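Local coordinates for aluminum resistance protein (Clostridium novyi, PDB 3I16) that binds pyridoxal 5'-phosphate and is probably a carbon-sulfur lyase of the methionine gamma-lyase family, linked to aluminum resistance, at residues Tyr372-Ile377 and Pro396-Tyr401; Phe348-Gln353 and Val362-Trp367; Tyr188-Ala193 and Gly319-Pro324; Asp218-Glu223 and Leu242-Gly247. All coordinates share one frame; numbering follows the deposited sequence. Where two conformers were deposited one is given.

Interaction 1: residues Tyr372-Ile377 and Pro396-Tyr401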
# COMPACT_ATOMS: atom_id res chain seq x y z
N TYR B 372 -12.32 9.87 27.20
CA TYR B 372 -12.12 9.66 28.65
C TYR B 372 -12.35 10.91 29.49
O TYR B 372 -12.22 12.03 28.99
CB TYR B 372 -10.72 9.07 28.92
CG TYR B 372 -10.51 7.77 28.19
CD1 TYR B 372 -10.09 7.76 26.86
CD2 TYR B 372 -10.77 6.54 28.81
CE1 TYR B 372 -9.93 6.56 26.16
CE2 TYR B 372 -10.59 5.34 28.13
CZ TYR B 372 -10.17 5.35 26.80
OH TYR B 372 -9.99 4.18 26.11
N THR B 373 -12.69 10.71 30.77
CA THR B 373 -12.96 11.80 31.71
C THR B 373 -11.68 12.38 32.25
O THR B 373 -11.38 13.55 32.00
CB THR B 373 -13.80 11.35 32.92
OG1 THR B 373 -15.12 11.00 32.49
CG2 THR B 373 -13.88 12.47 33.98
N ASP B 374 -10.93 11.58 33.01
CA ASP B 374 -9.65 12.00 33.58
C ASP B 374 -8.54 11.81 32.57
O ASP B 374 -8.74 11.23 31.49
CB ASP B 374 -9.32 11.21 34.84
CG ASP B 374 -10.29 11.47 35.95
OD1 ASP B 374 -11.16 12.36 35.77
OD2 ASP B 374 -10.17 10.80 37.01
N GLN B 375 -7.37 12.35 32.91
CA GLN B 375 -6.20 12.18 32.07
C GLN B 375 -5.56 10.83 32.38
O GLN B 375 -5.38 10.44 33.55
CB GLN B 375 -5.19 13.31 32.23
CG GLN B 375 -5.64 14.59 31.55
CD GLN B 375 -4.52 15.57 31.34
OE1 GLN B 375 -3.44 15.44 31.92
NE2 GLN B 375 -4.76 16.57 30.50
N VAL B 376 -5.24 10.14 31.29
CA VAL B 376 -4.62 8.84 31.34
C VAL B 376 -3.23 8.91 30.70
O VAL B 376 -3.00 9.63 29.72
CB VAL B 376 -5.46 7.83 30.54
CG1 VAL B 376 -4.91 6.42 30.78
CG2 VAL B 376 -6.94 7.94 30.94
N ILE B 377 -2.31 8.17 31.29
CA ILE B 377 -0.97 8.01 30.77
C ILE B 377 -0.97 6.67 30.05
O ILE B 377 -1.51 5.70 30.58
CB ILE B 377 0.07 8.06 31.90
CG1 ILE B 377 1.48 7.90 31.31
CG2 ILE B 377 -0.21 7.01 32.94
CD1 ILE B 377 2.53 8.16 32.29
N PRO B 396 -5.42 5.75 34.43
CA PRO B 396 -6.09 7.01 34.81
C PRO B 396 -5.41 7.59 36.02
O PRO B 396 -5.11 6.85 36.97
CB PRO B 396 -7.50 6.56 35.19
CG PRO B 396 -7.73 5.34 34.38
CD PRO B 396 -6.40 4.67 34.22
N ILE B 397 -5.14 8.90 36.00
CA ILE B 397 -4.43 9.52 37.13
C ILE B 397 -5.40 9.85 38.28
O ILE B 397 -5.96 10.95 38.34
CB ILE B 397 -3.63 10.78 36.72
CG1 ILE B 397 -2.71 10.48 35.52
CG2 ILE B 397 -2.82 11.26 37.90
CD1 ILE B 397 -1.81 9.29 35.72
N ARG B 398 -5.55 8.90 39.20
CA ARG B 398 -6.46 9.04 40.34
C ARG B 398 -6.20 7.90 41.31
O ARG B 398 -5.63 6.88 40.92
CB ARG B 398 -7.91 8.97 39.88
CG ARG B 398 -8.26 7.63 39.30
CD ARG B 398 -9.43 7.74 38.38
NE ARG B 398 -9.85 6.40 37.95
CZ ARG B 398 -10.70 6.14 36.96
NH1 ARG B 398 -11.23 7.12 36.23
NH2 ARG B 398 -10.99 4.87 36.67
N GLU B 399 -6.61 8.08 42.56
CA GLU B 399 -6.46 7.05 43.58
C GLU B 399 -7.38 5.89 43.22
O GLU B 399 -8.45 6.10 42.65
CB GLU B 399 -6.84 7.58 44.95
CG GLU B 399 -5.91 8.61 45.52
CD GLU B 399 -6.54 9.38 46.67
OE1 GLU B 399 -7.73 9.75 46.55
OE2 GLU B 399 -5.84 9.64 47.67
N PRO B 400 -6.97 4.66 43.54
CA PRO B 400 -5.74 4.22 44.21
C PRO B 400 -4.52 3.99 43.26
O PRO B 400 -3.59 3.26 43.62
CB PRO B 400 -6.18 2.90 44.86
CG PRO B 400 -7.42 2.48 44.12
CD PRO B 400 -7.79 3.52 43.12
N TYR B 401 -4.54 4.63 42.09
CA TYR B 401 -3.43 4.56 41.13
C TYR B 401 -3.19 3.15 40.63
O TYR B 401 -2.21 2.50 40.98
CB TYR B 401 -2.15 5.19 41.71
CG TYR B 401 -2.40 6.60 42.18
CD1 TYR B 401 -2.72 7.61 41.27
CD2 TYR B 401 -2.32 6.94 43.53
CE1 TYR B 401 -2.98 8.91 41.69
CE2 TYR B 401 -2.57 8.23 43.96
CZ TYR B 401 -2.90 9.21 43.04
OH TYR B 401 -3.15 10.50 43.46
O HOH W 1 -8.31 12.73 38.18
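Val376 and Pro396 form an antiparallel, non-hydrogen-bonded pair with their CA atoms 4.2 Å apart, and one step on Ile397 N donates to Gln375 O at 2.9 Å. The contact thus joins the start of strand 376-379 to the end of strand 392-396, neighbours in the antiparallel sheet. On one face of this sheet Val376 and Pro396 point the same way and lie side by side: with CG1 anti to the backbone N (chi1 -171°), Val376 sets that methyl 4.1 Å from Pro396 CD. Ile397 CD1 meets Ile377 CG2 at 3.9 Å, and both isoleucines also touch Ile346 of helix 342-354. Toward the surface, Asp374 OD2 lies off the edge of the Arg398 guanidinium, near its plane, and is closest to Arg398 CD (3.4 Å), while the carboxylate is turned 78° from that plane. This salt bridge is long, 3.9 Å from Asp374 OD2 to Arg398 NH1. Pro396 CB sits over the centre of one guanidinium face. A water bridges Ile397 O and, weakly, Asp374 OD2. Cohesion therefore probably rests on the backbone bond and apolar packing, with the loose ion pair adding mainly long-range attraction at the surface.

Interaction 2: residues Phe348-Gln353 and Val362-Trp367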
# COMPACT_ATOMS: atom_id res chain seq x y z
N PHE B 348 6.29 3.43 36.42
CA PHE B 348 6.13 2.08 35.89
C PHE B 348 5.80 2.16 34.41
O PHE B 348 6.40 1.44 33.59
CB PHE B 348 5.05 1.30 36.64
CG PHE B 348 4.78 -0.06 36.08
CD1 PHE B 348 5.61 -1.12 36.40
CD2 PHE B 348 3.69 -0.29 35.25
CE1 PHE B 348 5.35 -2.38 35.91
CE2 PHE B 348 3.44 -1.56 34.75
CZ PHE B 348 4.27 -2.59 35.08
N CYS B 349 4.83 3.02 34.07
CA CYS B 349 4.39 3.18 32.70
C CYS B 349 5.53 3.71 31.84
O CYS B 349 5.62 3.36 30.66
CB CYS B 349 3.20 4.14 32.58
SG CYS B 349 1.62 3.49 33.19
N LYS B 350 6.37 4.55 32.41
CA LYS B 350 7.51 5.08 31.68
C LYS B 350 8.48 3.95 31.38
O LYS B 350 9.05 3.89 30.29
CB LYS B 350 8.18 6.23 32.43
CG LYS B 350 7.38 7.57 32.37
CD LYS B 350 8.05 8.68 33.18
CE LYS B 350 7.28 10.00 33.12
NZ LYS B 350 6.96 10.42 31.73
N GLY B 351 8.64 3.05 32.35
CA GLY B 351 9.46 1.86 32.18
C GLY B 351 8.99 1.02 31.01
O GLY B 351 9.80 0.59 30.20
N ILE B 352 7.67 0.82 30.91
CA ILE B 352 7.09 0.07 29.82
C ILE B 352 7.39 0.73 28.47
O ILE B 352 7.70 0.03 27.50
CB ILE B 352 5.57 -0.16 30.01
CG1 ILE B 352 5.32 -1.04 31.24
CG2 ILE B 352 4.93 -0.82 28.76
CD1 ILE B 352 6.03 -2.42 31.19
N GLN B 353 7.30 2.05 28.39
CA GLN B 353 7.58 2.75 27.11
C GLN B 353 9.05 2.48 26.73
O GLN B 353 9.34 2.10 25.58
CB GLN B 353 7.26 4.26 27.23
CG GLN B 353 7.34 5.11 25.93
CD GLN B 353 6.25 4.83 24.94
OE1 GLN B 353 5.12 4.49 25.30
NE2 GLN B 353 6.57 4.97 23.66
N VAL B 362 10.55 8.25 23.73
CA VAL B 362 9.49 9.20 24.03
C VAL B 362 9.14 9.00 25.50
O VAL B 362 8.92 7.88 25.91
CB VAL B 362 8.24 8.91 23.17
CG1 VAL B 362 7.02 9.65 23.72
CG2 VAL B 362 8.51 9.27 21.73
N SER B 363 9.15 10.06 26.30
CA SER B 363 8.76 9.94 27.72
C SER B 363 7.26 10.15 27.74
O SER B 363 6.78 11.22 27.40
CB SER B 363 9.45 10.99 28.59
OG SER B 363 9.07 10.82 29.96
N CYS B 364 6.50 9.11 28.09
CA CYS B 364 5.04 9.24 28.06
C CYS B 364 4.55 9.97 29.30
O CYS B 364 5.16 9.93 30.37
CB CYS B 364 4.34 7.91 27.81
SG CYS B 364 4.52 6.65 29.07
N GLU B 365 3.46 10.71 29.08
CA GLU B 365 2.87 11.56 30.08
C GLU B 365 1.34 11.50 29.97
O GLU B 365 0.82 11.04 28.95
CB GLU B 365 3.32 13.01 29.83
CG GLU B 365 4.85 13.26 29.95
CD GLU B 365 5.40 13.11 31.37
OE1 GLU B 365 4.61 13.02 32.34
OE2 GLU B 365 6.65 13.10 31.53
N PRO B 366 0.60 11.95 31.00
CA PRO B 366 -0.86 11.93 30.91
C PRO B 366 -1.38 12.82 29.81
O PRO B 366 -0.79 13.86 29.57
CB PRO B 366 -1.31 12.50 32.26
CG PRO B 366 -0.19 12.21 33.19
CD PRO B 366 1.06 12.29 32.36
N TRP B 367 -2.43 12.42 29.11
CA TRP B 367 -3.00 13.33 28.13
C TRP B 367 -4.52 13.18 27.99
O TRP B 367 -5.11 12.22 28.49
CB TRP B 367 -2.26 13.24 26.78
CG TRP B 367 -2.52 12.01 26.02
CD1 TRP B 367 -2.01 10.77 26.26
CD2 TRP B 367 -3.32 11.90 24.84
NE1 TRP B 367 -2.47 9.88 25.31
CE2 TRP B 367 -3.28 10.55 24.43
CE3 TRP B 367 -4.09 12.81 24.11
CZ2 TRP B 367 -3.98 10.08 23.31
CZ3 TRP B 367 -4.79 12.35 22.99
CH2 TRP B 367 -4.72 10.99 22.60
O HOH W 2 9.50 6.61 29.06
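Lys350 reaches from helix 342-354 across to segment 362-367 and bends at its tip, where the last torsion (chi4 -51°) swings NZ in among three oxygens. Glu365 crosses it obliquely. The CB of Glu365 starts away from the helix, but a bend at chi2 (-67°) brings the carboxylate back, and Lys350 NZ meets Glu365 OE2 at 2.7 Å in a salt bridge. The ammonium approaches from above the carboxylate plane, 79° out of it, rather than at its edge. Ser363 OG takes a second bond from Lys350 NZ at 2.8 Å. A third, to Cys364 O, is modelled so short that its exact geometry is doubtful. Ser363 and Glu365 are exposed, so this end of the contact faces solvent; helix 342-354 packs here against the antiparallel sheet, and the 362-367 segment runs into the outermost strand 366-367. Cys349, Cys364 and Gln353 are buried. Cys364 SG is turned to the helix, 3.8 Å from Cys349 O and 4.1 Å from Gln353 CB; Ile377 of the next strand touches both cysteines. Gln353 lays CG 3.2 Å from Val362 O and sends its amide onward, OE1 accepting from Ala380 N and NE2 donating to Asp359 O. A water links the two segments, donating to Lys350 O and, weakly, to Val362 O.

Interaction 3: residues Tyr188-Ala193 and Gly319-Pro324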
# COMPACT_ATOMS: atom_id res chain seq x y z
N TYR B 188 -11.33 0.12 33.01
CA TYR B 188 -10.60 0.70 34.13
C TYR B 188 -11.32 0.44 35.46
O TYR B 188 -11.80 1.38 36.11
CB TYR B 188 -10.32 2.20 33.96
CG TYR B 188 -9.39 2.57 32.81
CD1 TYR B 188 -8.27 1.81 32.50
CD2 TYR B 188 -9.59 3.75 32.08
CE1 TYR B 188 -7.42 2.15 31.49
CE2 TYR B 188 -8.73 4.12 31.05
CZ TYR B 188 -7.64 3.30 30.76
OH TYR B 188 -6.78 3.64 29.75
N GLY B 189 -11.36 -0.82 35.88
CA GLY B 189 -12.00 -1.17 37.15
C GLY B 189 -11.02 -1.92 38.03
O GLY B 189 -9.80 -1.76 37.91
N TRP B 190 -11.57 -2.73 38.92
CA TRP B 190 -10.78 -3.54 39.82
C TRP B 190 -11.68 -4.72 40.14
O TRP B 190 -12.29 -4.80 41.21
CB TRP B 190 -10.36 -2.76 41.05
CG TRP B 190 -9.49 -3.52 42.00
CD1 TRP B 190 -9.88 -4.17 43.13
CD2 TRP B 190 -8.07 -3.73 41.89
NE1 TRP B 190 -8.80 -4.75 43.75
CE2 TRP B 190 -7.67 -4.50 43.00
CE3 TRP B 190 -7.10 -3.33 40.97
CZ2 TRP B 190 -6.35 -4.87 43.22
CZ3 TRP B 190 -5.79 -3.71 41.19
CH2 TRP B 190 -5.43 -4.48 42.29
N ARG B 191 -11.77 -5.62 39.17
CA ARG B 191 -12.61 -6.79 39.24
C ARG B 191 -12.16 -7.71 38.12
O ARG B 191 -11.46 -7.29 37.20
CB ARG B 191 -14.09 -6.40 39.04
CG ARG B 191 -14.37 -5.73 37.68
CD ARG B 191 -15.85 -5.41 37.49
NE ARG B 191 -16.23 -5.02 36.12
CZ ARG B 191 -16.35 -5.85 35.08
NH1 ARG B 191 -16.05 -7.13 35.19
NH2 ARG B 191 -16.73 -5.40 33.88
N ARG B 192 -12.60 -8.95 38.19
CA ARG B 192 -12.24 -9.92 37.17
C ARG B 192 -13.11 -9.78 35.93
O ARG B 192 -14.26 -9.37 36.04
CB ARG B 192 -12.40 -11.33 37.73
CG ARG B 192 -11.43 -11.60 38.88
CD ARG B 192 -11.69 -12.96 39.47
NE ARG B 192 -11.49 -14.00 38.47
CZ ARG B 192 -11.95 -15.25 38.54
NH1 ARG B 192 -12.66 -15.65 39.59
NH2 ARG B 192 -11.70 -16.10 37.55
N ALA B 193 -12.55 -10.10 34.77
CA ALA B 193 -13.28 -10.10 33.51
C ALA B 193 -14.30 -11.22 33.57
O ALA B 193 -14.05 -12.24 34.24
CB ALA B 193 -12.33 -10.36 32.35
N GLY B 319 5.45 -6.90 46.12
CA GLY B 319 4.70 -6.28 47.22
C GLY B 319 3.49 -5.45 46.83
O GLY B 319 2.91 -4.79 47.68
N PHE B 320 3.08 -5.49 45.56
CA PHE B 320 1.93 -4.73 45.10
C PHE B 320 0.67 -5.59 45.01
O PHE B 320 0.76 -6.79 44.75
CB PHE B 320 2.23 -4.18 43.70
CG PHE B 320 3.47 -3.35 43.65
CD1 PHE B 320 3.48 -2.06 44.17
CD2 PHE B 320 4.65 -3.86 43.11
CE1 PHE B 320 4.65 -1.30 44.15
CE2 PHE B 320 5.80 -3.10 43.06
CZ PHE B 320 5.81 -1.82 43.59
N GLU B 321 -0.49 -4.98 45.24
CA GLU B 321 -1.74 -5.69 45.06
C GLU B 321 -1.96 -5.81 43.56
O GLU B 321 -1.71 -4.86 42.81
CB GLU B 321 -2.92 -4.96 45.66
CG GLU B 321 -3.02 -4.96 47.14
CD GLU B 321 -4.27 -4.23 47.60
OE1 GLU B 321 -5.40 -4.62 47.18
OE2 GLU B 321 -4.11 -3.26 48.36
N VAL B 322 -2.47 -6.95 43.13
CA VAL B 322 -2.69 -7.23 41.72
C VAL B 322 -4.09 -7.82 41.53
O VAL B 322 -4.62 -8.45 42.42
CB VAL B 322 -1.63 -8.21 41.17
CG1 VAL B 322 -0.23 -7.55 41.22
CG2 VAL B 322 -1.64 -9.55 41.94
N MSE B 323 -4.65 -7.60 40.35
CA MSE B 323 -5.98 -8.08 39.99
C MSE B 323 -5.93 -8.40 38.51
O MSE B 323 -5.66 -7.51 37.72
CB MSE B 323 -7.02 -6.99 40.25
CG MSE B 323 -8.42 -7.21 39.63
SE MSE B 323 -9.27 -8.72 40.41
CE MSE B 323 -9.52 -8.10 42.22
N PRO B 324 -6.10 -9.66 38.13
CA PRO B 324 -6.31 -10.86 38.95
C PRO B 324 -4.99 -11.45 39.43
O PRO B 324 -3.91 -10.94 39.10
CB PRO B 324 -7.01 -11.82 37.99
CG PRO B 324 -6.51 -11.42 36.64
CD PRO B 324 -6.17 -9.97 36.68
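Met323, a selenomethionine here, packs over one face of the Trp190 indole, CB closest, and this pair forms the tight part of the contact. Its CB stands over the six-membered ring, 3.4 Å from the centroid of the Trp190 benzene half and only 4° off the normal, a CH-pi contact. The rest of the chain folds back: CG is anti to the backbone N, and bends at chi2 and chi3 (65° and 66°) return the methyl CE to 3.8 Å from Trp190 NE1. The selenium itself is above the five-membered ring but 5.2 Å from its centroid, a distant variant of the Met-aromatic contact. At the ring edge, near its plane, Glu321 O is 3.8 Å from Trp190 CH2. On the loop side, Met323 CG rests 3.7 Å from Arg191 N. Farther out the fit is looser. Arg192 crosses the selenomethionine at about a right angle and touches it through CG, 3.9 Å from Met323 SE, while its guanidinium goes on to Lys329 O. Glu321, exposed to solvent, brings OE1 no nearer than 4.1 Å to Trp190 CZ2. The contact thereby fixes the loop before helix 196-209 to strand 321-323, an outermost strand of the antiparallel sheet; Lys338 of the adjacent strand adds a cation-pi contact to Trp190. No hydrogen bond joins the two segments, so dispersion and CH-pi interactions probably provide most of the attraction between them.

Interaction 4: residues Asp218-Glu223 and Leu242-Gly247. With PLP (pyridoxal-5'-phosphate), chain J.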
# COMPACT_ATOMS: atom_id res chain seq x y z
N ASP B 218 -19.54 -6.92 24.18
CA ASP B 218 -18.30 -6.19 23.88
C ASP B 218 -17.24 -7.22 24.21
O ASP B 218 -16.97 -7.48 25.39
CB ASP B 218 -18.19 -4.98 24.82
CG ASP B 218 -16.84 -4.27 24.76
OD1 ASP B 218 -15.88 -4.76 24.12
OD2 ASP B 218 -16.76 -3.18 25.36
N ASN B 219 -16.64 -7.78 23.18
CA ASN B 219 -15.69 -8.87 23.30
C ASN B 219 -14.22 -8.45 23.33
O ASN B 219 -13.34 -9.31 23.41
CB ASN B 219 -15.92 -9.87 22.14
CG ASN B 219 -15.48 -11.29 22.49
OD1 ASN B 219 -15.68 -11.72 23.62
ND2 ASN B 219 -14.89 -12.01 21.53
N CYS B 220 -13.95 -7.15 23.23
CA CYS B 220 -12.56 -6.66 23.25
C CYS B 220 -11.70 -7.30 24.33
O CYS B 220 -12.10 -7.31 25.50
CB CYS B 220 -12.53 -5.17 23.48
SG CYS B 220 -13.01 -4.19 22.07
N TYR B 221 -10.53 -7.78 23.92
CA TYR B 221 -9.52 -8.42 24.80
C TYR B 221 -9.78 -9.86 25.20
O TYR B 221 -8.89 -10.50 25.76
CB TYR B 221 -9.24 -7.62 26.06
CG TYR B 221 -8.57 -6.28 25.83
CD1 TYR B 221 -7.28 -6.22 25.29
CD2 TYR B 221 -9.16 -5.12 26.25
CE1 TYR B 221 -6.66 -5.02 25.12
CE2 TYR B 221 -8.52 -3.92 26.10
CZ TYR B 221 -7.28 -3.88 25.55
OH TYR B 221 -6.69 -2.66 25.40
N GLY B 222 -10.95 -10.40 24.89
CA GLY B 222 -11.30 -11.76 25.26
C GLY B 222 -11.14 -12.80 24.19
O GLY B 222 -11.28 -13.99 24.47
N GLU B 223 -10.81 -12.37 22.96
CA GLU B 223 -10.72 -13.30 21.85
C GLU B 223 -9.62 -14.33 22.09
O GLU B 223 -8.51 -13.99 22.51
CB GLU B 223 -10.47 -12.59 20.51
CG GLU B 223 -11.47 -11.52 20.14
CD GLU B 223 -11.15 -10.13 20.66
OE1 GLU B 223 -10.19 -9.96 21.44
OE2 GLU B 223 -11.91 -9.21 20.30
N LEU B 242 -9.71 -4.71 15.77
CA LEU B 242 -8.68 -5.50 15.10
C LEU B 242 -7.25 -5.13 15.54
O LEU B 242 -6.30 -5.73 15.06
CB LEU B 242 -8.81 -5.44 13.56
CG LEU B 242 -9.99 -6.11 12.84
CD1 LEU B 242 -9.58 -6.36 11.38
CD2 LEU B 242 -10.46 -7.43 13.44
N ILE B 243 -7.08 -4.11 16.38
CA ILE B 243 -5.75 -3.82 16.91
C ILE B 243 -5.57 -4.35 18.34
O ILE B 243 -4.63 -3.97 19.03
CB ILE B 243 -5.30 -2.34 16.72
CG1 ILE B 243 -6.06 -1.36 17.59
CG2 ILE B 243 -5.38 -1.95 15.21
CD1 ILE B 243 -5.53 0.09 17.43
N LYS B 244 -6.51 -5.21 18.79
CA LYS B 244 -6.37 -5.93 20.05
C LYS B 244 -6.11 -7.38 19.61
O LYS B 244 -5.55 -7.59 18.56
CB LYS B 244 -7.59 -5.80 20.95
CG LYS B 244 -7.92 -4.38 21.34
CD LYS B 244 -9.06 -4.36 22.34
CE LYS B 244 -9.50 -2.93 22.63
NZ LYS B 244 -8.35 -2.07 23.01
N ASN B 245 -6.50 -8.36 20.42
CA ASN B 245 -6.19 -9.78 20.16
C ASN B 245 -6.35 -10.32 18.73
O ASN B 245 -5.41 -10.88 18.17
CB ASN B 245 -7.04 -10.70 21.06
CG ASN B 245 -6.97 -10.36 22.54
OD1 ASN B 245 -6.66 -9.24 22.92
ND2 ASN B 245 -7.31 -11.34 23.39
N ILE B 246 -7.54 -10.18 18.16
CA ILE B 246 -7.88 -10.85 16.89
C ILE B 246 -7.14 -10.40 15.66
O ILE B 246 -7.17 -11.07 14.62
CB ILE B 246 -9.43 -10.87 16.68
CG1 ILE B 246 -9.84 -11.99 15.72
CG2 ILE B 246 -9.95 -9.50 16.24
CD1 ILE B 246 -11.25 -12.51 15.92
N GLY B 247 -6.51 -9.24 15.74
CA GLY B 247 -5.65 -8.76 14.65
C GLY B 247 -4.25 -9.40 14.68
O GLY B 247 -3.45 -9.15 13.77
N1 PLP J . -14.55 -2.02 25.39
C2 PLP J . -13.57 -2.44 26.23
C2A PLP J . -13.94 -3.18 27.49
C3 PLP J . -12.24 -2.18 25.90
O3 PLP J . -11.25 -2.62 26.75
C4 PLP J . -11.92 -1.49 24.73
C5 PLP J . -12.93 -1.06 23.87
C6 PLP J . -14.24 -1.35 24.22
C5A PLP J . -12.68 -0.33 22.56
O4P PLP J . -11.72 0.66 22.69
P PLP J . -11.04 1.47 21.44
O1P PLP J . -10.51 0.59 20.32
O2P PLP J . -9.85 2.13 22.11
O3P PLP J . -12.06 2.45 20.88
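The Tyr221 ring carries Lys244 CD over the centre of one face, 3.6 Å from the ring centroid, while PLP O3 lies at its edge in plane, 3.1 Å from Tyr221 CE2. The lysine chain, extended until a bend at chi4 (-52°), runs across the ring face and brings Lys244 CE to 3.5 Å from PLP C4; a second lysine conformer was also modelled. Ser388 OG bonds to both Tyr221 OH and Lys244 NZ. The amide of Asn245, turned 63° from the tyrosine ring, donates to Glu223 O at 3.0 Å, nearly straight (166°) and on a lone pair, and weakly to Tyr221 O. Its buried OD1 has no partner in the model. Asn245 thus holds mainly the chain just after the type II turn Asn219-Gly222. At the cofactor, Asp218 OD2 accepts from PLP N1 in a very short bond, and OD1 takes Cys220 N in an Asx turn that orients the carboxylate. Cys220 SG stands 3.6 Å from PLP C5. Gly100 and Thr101 of the same chain, and Tyr68 of the second subunit, also hydrogen-bond to PLP. The arrangement resembles other fold-type I enzymes: the aspartate at N1 would stabilise a pyridinium, and Lys244 is suitably placed to be the Schiff-base lysine.

In the fold
Interactions 1, 2 and 3 all reach the antiparallel sheet, whereas interaction 4 sits near the centre of the chain at the cofactor. Interactions 1 and 2, with centres 13 Å apart, meet directly through adjacent strands, Val376 O lying 2.9 Å from Trp367 N. Interaction 3 touches interaction 1 through Tyr188, whose CD2 is 3.4 Å from Pro396 CG. Interaction 4, nested within the loop that interaction 3 closes, comes within about 7 Å (nearest atoms) of both interactions 1 and 3, against about 12 Å for interaction 2. Toward the pocket, the Val376 and Arg191 side chains lie about 11 and 7 Å from PLP, and Tyr372 is hydrogen-bonded to the cofactor-binding Tyr126.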